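Local coordinates for protein avidin (Gallus gallus, PDB 4U46) that binds biotin as the natural protein and, in this engineered variant, probably serves as an artificial receptor for other small molecules such as sterols, at residues Gln65-Phe70 with Thr84-Ile89; Val96-Trp101 with Tyr121-Arg126. All blocks are in the same frame, centred on the assembly; numbering follows the deposited sequence.

Contact 1 (Gln65-Phe70 with Thr84-Ile89)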
loop_
_atom_site.group_PDB
_atom_site.type_symbol
_atom_site.label_atom_id
_atom_site.label_comp_id
_atom_site.label_asym_id
_atom_site.label_seq_id
_atom_site.Cartn_x
_atom_site.Cartn_y
_atom_site.Cartn_z
ATOM N N GLN A 65 3.197 -6.522 -23.105
ATOM C CA GLN A 65 3.595 -6.545 -21.695
ATOM C C GLN A 65 2.361 -6.227 -20.828
ATOM O O GLN A 65 2.226 -5.098 -20.285
ATOM C CB GLN A 65 4.726 -5.557 -21.439
ATOM C CG GLN A 65 5.989 -5.838 -22.237
ATOM C CD GLN A 65 7.095 -4.821 -21.941
ATOM O OE1 GLN A 65 8.140 -5.140 -21.383
ATOM N NE2 GLN A 65 6.820 -3.579 -22.249
ATOM N N PRO A 66 1.437 -7.186 -20.749
ATOM C CA PRO A 66 0.137 -6.821 -20.148
ATOM C C PRO A 66 0.144 -6.732 -18.622
ATOM O O PRO A 66 0.923 -7.412 -17.943
ATOM C CB PRO A 66 -0.807 -7.931 -20.630
ATOM C CG PRO A 66 0.086 -9.116 -20.876
ATOM C CD PRO A 66 1.426 -8.546 -21.306
ATOM N N THR A 67 -0.734 -5.871 -18.093
ATOM C CA THR A 67 -1.030 -5.906 -16.690
ATOM C C THR A 67 -1.893 -7.150 -16.336
ATOM O O THR A 67 -2.546 -7.770 -17.204
ATOM C CB THR A 67 -1.714 -4.624 -16.215
ATOM O OG1 THR A 67 -3.063 -4.535 -16.733
ATOM C CG2 THR A 67 -0.927 -3.399 -16.640
ATOM N N PHE A 68 -1.933 -7.466 -15.053
ATOM C CA PHE A 68 -2.747 -8.564 -14.565
ATOM C C PHE A 68 -3.014 -8.430 -13.085
ATOM O O PHE A 68 -2.390 -7.605 -12.362
ATOM C CB PHE A 68 -2.056 -9.876 -14.838
ATOM C CG PHE A 68 -0.756 -9.992 -14.125
ATOM C CD1 PHE A 68 -0.703 -10.495 -12.827
ATOM C CD2 PHE A 68 0.413 -9.592 -14.734
ATOM C CE1 PHE A 68 0.502 -10.553 -12.138
ATOM C CE2 PHE A 68 1.625 -9.699 -14.063
ATOM C CZ PHE A 68 1.660 -10.153 -12.762
ATOM N N GLY A 69 -4.011 -9.205 -12.645
ATOM C CA GLY A 69 -4.276 -9.406 -11.225
ATOM C C GLY A 69 -4.729 -10.837 -10.916
ATOM O O GLY A 69 -5.229 -11.520 -11.780
ATOM N N PHE A 70 -4.503 -11.307 -9.690
ATOM C CA PHE A 70 -5.083 -12.534 -9.235
ATOM C C PHE A 70 -5.249 -12.540 -7.713
ATOM O O PHE A 70 -4.627 -11.766 -6.966
ATOM C CB PHE A 70 -4.313 -13.789 -9.733
ATOM C CG PHE A 70 -2.816 -13.846 -9.327
ATOM C CD1 PHE A 70 -2.416 -14.427 -8.116
ATOM C CD2 PHE A 70 -1.836 -13.407 -10.202
ATOM C CE1 PHE A 70 -1.049 -14.494 -7.761
ATOM C CE2 PHE A 70 -0.478 -13.540 -9.884
ATOM C CZ PHE A 70 -0.102 -14.079 -8.659
ATOM N N THR A 84 -1.114 -7.810 -8.028
ATOM C CA THR A 84 -1.262 -7.112 -9.270
ATOM C C THR A 84 0.087 -6.660 -9.787
ATOM O O THR A 84 1.025 -6.364 -8.998
ATOM C CB THR A 84 -2.256 -5.972 -9.227
ATOM O OG1 THR A 84 -2.619 -5.632 -10.592
ATOM C CG2 THR A 84 -1.689 -4.754 -8.561
ATOM N N GLY A 85 0.232 -6.671 -11.100
ATOM C CA GLY A 85 1.518 -6.305 -11.667
ATOM C C GLY A 85 1.534 -6.268 -13.167
ATOM O O GLY A 85 0.505 -6.117 -13.822
ATOM N N GLN A 86 2.733 -6.436 -13.723
ATOM C CA GLN A 86 2.865 -6.409 -15.159
ATOM C C GLN A 86 3.917 -7.415 -15.580
ATOM O O GLN A 86 4.890 -7.636 -14.872
ATOM C CB GLN A 86 3.166 -4.975 -15.592
ATOM C CG GLN A 86 3.075 -4.720 -17.085
ATOM C CD GLN A 86 3.175 -3.254 -17.519
ATOM O OE1 GLN A 86 3.142 -2.315 -16.725
ATOM N NE2 GLN A 86 3.264 -3.065 -18.829
ATOM N N CYS A 87 3.682 -8.023 -16.724
ATOM C CA CYS A 87 4.517 -9.023 -17.353
ATOM C C CYS A 87 5.435 -8.264 -18.338
ATOM O O CYS A 87 4.967 -7.832 -19.398
ATOM C CB CYS A 87 3.583 -9.967 -18.111
ATOM S SG CYS A 87 4.166 -11.613 -18.594
ATOM N N PHE A 88 6.694 -8.067 -17.942
ATOM C CA PHE A 88 7.669 -7.336 -18.733
ATOM C C PHE A 88 8.611 -8.273 -19.474
ATOM O O PHE A 88 8.885 -9.386 -18.989
ATOM C CB PHE A 88 8.539 -6.464 -17.854
ATOM C CG PHE A 88 7.857 -5.259 -17.301
ATOM C CD1 PHE A 88 7.567 -4.172 -18.113
ATOM C CD2 PHE A 88 7.546 -5.182 -15.953
ATOM C CE1 PHE A 88 6.931 -3.055 -17.609
ATOM C CE2 PHE A 88 6.889 -4.066 -15.435
ATOM C CZ PHE A 88 6.606 -2.994 -16.263
ATOM N N ILE A 89 9.054 -7.840 -20.659
ATOM C CA ILE A 89 10.306 -8.344 -21.262
ATOM C C ILE A 89 11.441 -7.437 -20.782
ATOM O O ILE A 89 11.423 -6.260 -21.021
ATOM C CB ILE A 89 10.236 -8.309 -22.815
ATOM C CG1 ILE A 89 8.970 -8.991 -23.330
ATOM C CG2 ILE A 89 11.494 -8.922 -23.430
ATOM C CD1 ILE A 89 8.820 -10.401 -22.879
#
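Thr84 gives its hydroxyl OG1 to Phe68 O at 2.7 Å, a reach made possible because OG1 stands opposite the backbone N (chi1 -162°). Gly85 N meets the same oxygen from the other face of the carbonyl plane, so two donors hold Phe68 O in this antiparallel hairpin. Glycine suits its place: with no side chain at Gly85 the Phe68 ring can lie close against its backbone, CE2 coming within 3.5 Å of Gly85 C. Extended Gln86 carries NE2 to Gln65 O (2.7 Å), and its amide also bonds Arg104 and Val107 of the second subunit. Cys87 N makes a nearly straight bond to Pro66 O (3.1 Å, N-H...O angle 170°), while SG forms a disulfide with Cys8. The Phe88 ring turns its edge to Gln65, CD1 lying 3.5 Å from OE1 with amide and ring planes 83° apart. Ile89 N completes the row, using an in-plane lone pair of Gln65 OE1 at 2.9 Å. A leucine in place of Gln65 would probably leave Ile89 N without this acceptor. Before Thr67 the backbone pairing thus supplies one bond, at Pro66, and two glutamine amides add to it, Gln86 as donor and Gln65 as acceptor, satisfying backbone groups in a largely buried contact.

Contact 2 (Val96-Trp101 with Tyr121-Arg126); sequences VLKTMW and YNIFTR. Unlike the reference sequence in segment 121-126: Tyr121 (reference Ile).
Leu97 and Phe124 cross at a slant, CB to CB at 3.9 Å, at the apolar centre of two neighbouring antiparallel strands in the eight-stranded avidin barrel. Trp14 of strand 12-15 touches both, so bulky apolar side chains suit this pair. Thr99 shares the face: its methyl CG2 lies 4.1 Å from Phe124 CE2, while OG1 sits at the edge of the ring, near its plane. On the other face Val96 CG2 meets Ile123 CG2 at 3.6 Å; this branch of Val96 is anti to the backbone N and beside the carbonyl carbon. Met100 CG rests against Tyr121 CB, a looser apolar contact. Tyr121 replaces the isoleucine of the reference sequence; its ring stacks on Tyr121 of the third subunit, and its OH bonds Lys98 of that subunit. Lys98 of this chain, for its part, sends NZ to Asp113 of the second subunit.

Between the faces the backbones pair through Leu97 with Phe124 and Thr99 with Asn122, each pair giving two hydrogen bonds. Threonine adds a third link at its pair: Asn122 O takes Thr99 N almost straight on, at a C=O...N angle of 176°, and also accepts Thr99 OG1, which stands above the carbonyl plane. Trp101 ends the polar edge. Its indole meets Trp114 of the fourth subunit, consistent with the tryptophan-lined biotin pocket of avidins, and its NE1 donates a weak, bent hydrogen bond (135°) to Tyr121 O, which lies 3.2 Å away at the ring edge.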
loop_
_atom_site.group_PDB
_atom_site.type_symbol
_atom_site.label_atom_id
_atom_site.label_comp_id
_atom_site.label_asym_id
_atom_site.label_seq_id
_atom_site.Cartn_x
_atom_site.Cartn_y
_atom_site.Cartn_z
ATOM N N VAL A 96 9.780 -11.124 -16.930
ATOM C CA VAL A 96 9.730 -10.933 -15.512
ATOM C C VAL A 96 8.360 -10.356 -15.066
ATOM O O VAL A 96 7.812 -9.453 -15.708
ATOM C CB VAL A 96 10.877 -10.020 -15.047
ATOM C CG1 VAL A 96 10.842 -8.708 -15.728
ATOM C CG2 VAL A 96 10.817 -9.790 -13.570
ATOM N N LEU A 97 7.786 -10.952 -14.032
ATOM C CA LEU A 97 6.579 -10.404 -13.407
ATOM C C LEU A 97 6.956 -9.520 -12.241
ATOM O O LEU A 97 7.533 -9.979 -11.254
ATOM C CB LEU A 97 5.658 -11.523 -12.962
ATOM C CG LEU A 97 5.368 -12.681 -13.914
ATOM C CD1 LEU A 97 4.308 -13.562 -13.248
ATOM C CD2 LEU A 97 4.853 -12.116 -15.206
ATOM N N LYS A 98 6.675 -8.224 -12.365
ATOM C CA LYS A 98 6.843 -7.298 -11.280
ATOM C C LYS A 98 5.464 -7.131 -10.653
ATOM O O LYS A 98 4.545 -6.724 -11.378
ATOM C CB LYS A 98 7.309 -5.934 -11.789
ATOM C CG LYS A 98 8.593 -5.985 -12.608
ATOM C CD LYS A 98 9.821 -6.165 -11.767
ATOM C CE LYS A 98 10.637 -4.888 -11.628
ATOM N NZ LYS A 98 10.178 -4.072 -10.467
ATOM N N THR A 99 5.333 -7.525 -9.381
ATOM C CA THR A 99 4.045 -7.499 -8.641
ATOM C C THR A 99 4.107 -6.781 -7.317
ATOM O O THR A 99 5.170 -6.632 -6.677
ATOM C CB THR A 99 3.459 -8.932 -8.356
ATOM O OG1 THR A 99 4.216 -9.593 -7.325
ATOM C CG2 THR A 99 3.507 -9.774 -9.601
ATOM N N MET A 100 2.948 -6.284 -6.913
ATOM C CA MET A 100 2.715 -5.882 -5.567
ATOM C C MET A 100 1.433 -6.569 -5.054
ATOM O O MET A 100 0.625 -7.006 -5.851
ATOM C CB MET A 100 2.629 -4.378 -5.474
ATOM C CG MET A 100 3.987 -3.768 -5.862
ATOM S SD MET A 100 4.082 -2.121 -5.273
ATOM C CE MET A 100 4.163 -2.348 -3.529
ATOM N N TRP A 101 1.364 -6.767 -3.749
ATOM C CA TRP A 101 0.309 -7.598 -3.117
ATOM C C TRP A 101 -0.213 -6.940 -1.873
ATOM O O TRP A 101 0.466 -6.121 -1.237
ATOM C CB TRP A 101 0.762 -9.069 -2.857
ATOM C CG TRP A 101 2.044 -9.269 -2.057
ATOM C CD1 TRP A 101 3.321 -9.603 -2.554
ATOM C CD2 TRP A 101 2.188 -9.171 -0.653
ATOM N NE1 TRP A 101 4.203 -9.710 -1.522
ATOM C CE2 TRP A 101 3.562 -9.410 -0.352
ATOM C CE3 TRP A 101 1.318 -8.832 0.391
ATOM C CZ2 TRP A 101 4.043 -9.422 0.975
ATOM C CZ3 TRP A 101 1.822 -8.800 1.705
ATOM C CH2 TRP A 101 3.194 -9.073 1.957
ATOM N N TYR A 121 5.753 -6.880 -1.996
ATOM C CA TYR A 121 6.059 -7.020 -3.399
ATOM C C TYR A 121 6.675 -8.384 -3.700
ATOM O O TYR A 121 7.101 -9.065 -2.771
ATOM C CB TYR A 121 6.951 -5.890 -3.813
ATOM C CG TYR A 121 8.248 -5.815 -2.996
ATOM C CD1 TYR A 121 8.271 -5.134 -1.792
ATOM C CD2 TYR A 121 9.422 -6.372 -3.448
ATOM C CE1 TYR A 121 9.444 -5.022 -1.042
ATOM C CE2 TYR A 121 10.609 -6.291 -2.683
ATOM C CZ TYR A 121 10.614 -5.601 -1.492
ATOM O OH TYR A 121 11.784 -5.440 -0.690
ATOM N N ASN A 122 6.644 -8.811 -4.958
ATOM C CA ASN A 122 7.366 -10.016 -5.400
ATOM C C ASN A 122 7.797 -9.837 -6.855
ATOM O O ASN A 122 7.111 -9.154 -7.640
ATOM C CB ASN A 122 6.510 -11.275 -5.270
ATOM C CG ASN A 122 6.619 -11.919 -3.923
ATOM O OD1 ASN A 122 5.638 -11.982 -3.206
ATOM N ND2 ASN A 122 7.830 -12.361 -3.544
ATOM N N ILE A 123 8.957 -10.408 -7.181
ATOM C CA ILE A 123 9.454 -10.442 -8.521
ATOM C C ILE A 123 9.571 -11.929 -8.928
ATOM O O ILE A 123 10.171 -12.711 -8.238
ATOM C CB ILE A 123 10.786 -9.677 -8.622
ATOM C CG1 ILE A 123 10.616 -8.227 -8.163
ATOM C CG2 ILE A 123 11.341 -9.800 -10.037
ATOM C CD1 ILE A 123 11.913 -7.448 -8.150
ATOM N N PHE A 124 8.978 -12.317 -10.042
ATOM C CA PHE A 124 8.908 -13.698 -10.460
ATOM C C PHE A 124 9.620 -13.817 -11.803
ATOM O O PHE A 124 9.485 -12.934 -12.669
ATOM C CB PHE A 124 7.444 -14.169 -10.694
ATOM C CG PHE A 124 6.601 -14.232 -9.473
ATOM C CD1 PHE A 124 6.595 -15.368 -8.680
ATOM C CD2 PHE A 124 5.768 -13.148 -9.117
ATOM C CE1 PHE A 124 5.812 -15.421 -7.533
ATOM C CE2 PHE A 124 4.938 -13.214 -7.996
ATOM C CZ PHE A 124 4.968 -14.340 -7.191
ATOM N N THR A 125 10.352 -14.913 -11.990
ATOM C CA THR A 125 10.977 -15.235 -13.278
ATOM C C THR A 125 10.645 -16.675 -13.550
ATOM O O THR A 125 10.282 -17.406 -12.633
ATOM C CB THR A 125 12.534 -15.080 -13.261
ATOM O OG1 THR A 125 13.079 -15.770 -12.125
ATOM C CG2 THR A 125 12.907 -13.664 -13.185
ATOM N N ARG A 126 10.735 -17.063 -14.816
ATOM C CA ARG A 126 10.281 -18.364 -15.238
ATOM C C ARG A 126 11.057 -19.484 -14.606
ATOM O O ARG A 126 12.267 -19.360 -14.357
ATOM C CB ARG A 126 10.323 -18.506 -16.743
ATOM C CG ARG A 126 9.134 -17.914 -17.426
ATOM C CD ARG A 126 8.939 -18.524 -18.785
ATOM N NE ARG A 126 7.839 -17.881 -19.476
ATOM C CZ ARG A 126 6.564 -18.131 -19.230
ATOM N NH1 ARG A 126 6.218 -19.027 -18.306
ATOM N NH2 ARG A 126 5.641 -17.487 -19.914
#

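How the contacts relate
Followed from the N terminus, the chain first closes contact 1, which brings strand 67-73 beside strand 80-89 across a short connection and so forms a hairpin. It then turns into strand 95-104, and contact 2 closes a second, longer loop where strand 117-126 returns. The two contacts stand in series, neither nested nor crossed. Their inner strands are themselves neighbours: Thr84 O to Met100 N and Phe88 O to Val96 N, both 2.8 Å, are probable hydrogen bonds, making four consecutive strands one continuous wall. Strand 48-57 adjoins contact 1, and a backbone hydrogen bond between Thr125 and Thr15 joins contact 2 to the first strand, closing the barrel. Both contacts also touch the second subunit.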